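Long-range contact in surface glycoprotein (Trypanosoma brucei, PDB 5KLH), which is an insect-stage surface antigen of the trypanosome whose bilobed ectodomain, the part described here, is thought to act in sensing: residues G31-V36 / T58-P63. Residues are numbered along the deposited sequence; the frame is centred on the assembly and turned at random.
Sequences GTFSDV and TEATVP
The F33 ring packs obliquely against A60 and T58 where a tight β-hairpin folds over strand 51-63 of the same mixed sheet, a worked example of neighbouring parts of one sheet joined by side-chain packing without a direct hydrogen bond. Strand 36-47, which V36 begins, pairs with both strand 31-33 and strand 51-63, and the 31-33 and 58-63 axes cross at -42°. With CG anti to the carbonyl carbon (chi1 -70°), the F33 ring reaches from A60 toward T58: CD2 is 3.6 Å from A60 CB, and CZ is 3.8 Å from T58 CG2. V200 and L202 of strand 197-204 and V77 and I79 of strand 72-79 also touch the buried F33 side chain. A type I' turn, F33 to V36, reverses the chain, closed by hydrogen bonds from F33 N to V36 O and from V36 N to F33 O, both 2.8 Å. At the turn, S34 packs its CB against V62 CG1, while its OG turns to the backbone of V74 and K76. V36 then returns over strand 58-63: CG2 meets P63 CD at 4.0 Å, and CG1 sits 3.9 Å from A60 CB and 3.5 Å from T61 O.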
loop_
_atom_site.group_PDB
_atom_site.type_symbol
_atom_site.label_atom_id
_atom_site.label_comp_id
_atom_site.label_asym_id
_atom_site.label_seq_id
_atom_site.Cartn_x
_atom_site.Cartn_y
_atom_site.Cartn_z
ATOM N N GLY A 31 -16.397 12.441 11.840
ATOM C CA GLY A 31 -15.584 13.633 11.695
ATOM C C GLY A 31 -15.471 14.035 10.237
ATOM O O GLY A 31 -16.412 13.844 9.459
ATOM N N THR A 32 -14.324 14.592 9.860
ATOM C CA THR A 32 -14.116 15.054 8.486
ATOM C C THR A 32 -12.737 14.710 7.949
ATOM O O THR A 32 -11.779 14.561 8.708
ATOM C CB THR A 32 -14.304 16.586 8.348
ATOM O OG1 THR A 32 -13.502 17.254 9.330
ATOM C CG2 THR A 32 -15.761 16.988 8.525
ATOM N N PHE A 33 -12.656 14.597 6.628
ATOM C CA PHE A 33 -11.395 14.547 5.907
ATOM C C PHE A 33 -11.356 15.799 5.042
ATOM O O PHE A 33 -12.167 15.934 4.133
ATOM C CB PHE A 33 -11.275 13.290 5.033
ATOM C CG PHE A 33 -11.102 12.003 5.805
ATOM C CD1 PHE A 33 -9.845 11.601 6.245
ATOM C CD2 PHE A 33 -12.186 11.175 6.045
ATOM C CE1 PHE A 33 -9.684 10.397 6.943
ATOM C CE2 PHE A 33 -12.030 9.978 6.734
ATOM C CZ PHE A 33 -10.788 9.584 7.174
ATOM N N SER A 34 -10.426 16.706 5.331
ATOM C CA SER A 34 -10.342 17.983 4.629
ATOM C C SER A 34 -11.737 18.603 4.460
ATOM O O SER A 34 -12.140 18.961 3.343
ATOM C CB SER A 34 -9.660 17.806 3.269
ATOM O OG SER A 34 -8.313 17.399 3.460
ATOM N N ASP A 35 -12.452 18.682 5.584
ATOM C CA ASP A 35 -13.782 19.283 5.698
ATOM C C ASP A 35 -14.893 18.506 4.995
ATOM O O ASP A 35 -16.043 18.953 4.980
ATOM C CB ASP A 35 -13.752 20.715 5.178
ATOM C CG ASP A 35 -12.701 21.544 5.859
ATOM O OD1 ASP A 35 -12.684 21.557 7.108
ATOM O OD2 ASP A 35 -11.875 22.147 5.145
ATOM N N VAL A 36 -14.580 17.337 4.439
ATOM C CA VAL A 36 -15.650 16.489 3.911
ATOM C C VAL A 36 -16.118 15.504 4.982
ATOM O O VAL A 36 -15.300 14.852 5.630
ATOM C CB VAL A 36 -15.203 15.713 2.655
ATOM C CG1 VAL A 36 -16.364 14.878 2.105
ATOM C CG2 VAL A 36 -14.708 16.670 1.586
ATOM N N THR A 58 -13.197 4.433 8.416
ATOM C CA THR A 58 -13.987 5.625 8.156
ATOM C C THR A 58 -13.454 6.288 6.883
ATOM O O THR A 58 -12.252 6.209 6.588
ATOM C CB THR A 58 -13.983 6.574 9.362
ATOM O OG1 THR A 58 -14.983 7.575 9.183
ATOM C CG2 THR A 58 -12.623 7.248 9.546
ATOM N N GLU A 59 -14.353 6.882 6.096
ATOM C CA GLU A 59 -13.990 7.316 4.743
ATOM C C GLU A 59 -14.700 8.576 4.297
ATOM O O GLU A 59 -15.792 8.885 4.766
ATOM C CB GLU A 59 -14.280 6.206 3.718
ATOM C CG GLU A 59 -15.766 5.824 3.582
ATOM C CD GLU A 59 -16.556 6.731 2.640
ATOM O OE1 GLU A 59 -17.809 6.718 2.715
ATOM O OE2 GLU A 59 -15.937 7.442 1.814
ATOM N N ALA A 60 -14.074 9.282 3.365
ATOM C CA ALA A 60 -14.726 10.362 2.667
ATOM C C ALA A 60 -14.052 10.509 1.318
ATOM O O ALA A 60 -12.879 10.154 1.164
ATOM C CB ALA A 60 -14.655 11.665 3.482
ATOM N N THR A 61 -14.804 11.005 0.341
ATOM C CA THR A 61 -14.251 11.325 -0.972
ATOM C C THR A 61 -13.861 12.796 -0.979
ATOM O O THR A 61 -14.706 13.670 -0.775
ATOM C CB THR A 61 -15.258 11.035 -2.090
ATOM O OG1 THR A 61 -15.572 9.640 -2.079
ATOM C CG2 THR A 61 -14.677 11.395 -3.451
ATOM N N VAL A 62 -12.571 13.062 -1.164
ATOM C CA VAL A 62 -12.055 14.417 -1.128
ATOM C C VAL A 62 -11.824 14.925 -2.538
ATOM O O VAL A 62 -11.105 14.304 -3.305
ATOM C CB VAL A 62 -10.733 14.489 -0.333
ATOM C CG1 VAL A 62 -10.208 15.898 -0.326
ATOM C CG2 VAL A 62 -10.958 13.998 1.095
ATOM N N PRO A 63 -12.450 16.052 -2.897
ATOM C CA PRO A 63 -12.177 16.554 -4.246
ATOM C C PRO A 63 -10.734 17.024 -4.375
ATOM O O PRO A 63 -10.177 17.538 -3.415
ATOM C CB PRO A 63 -13.160 17.721 -4.389
ATOM C CG PRO A 63 -13.408 18.172 -2.968
ATOM C CD PRO A 63 -13.370 16.919 -2.141
#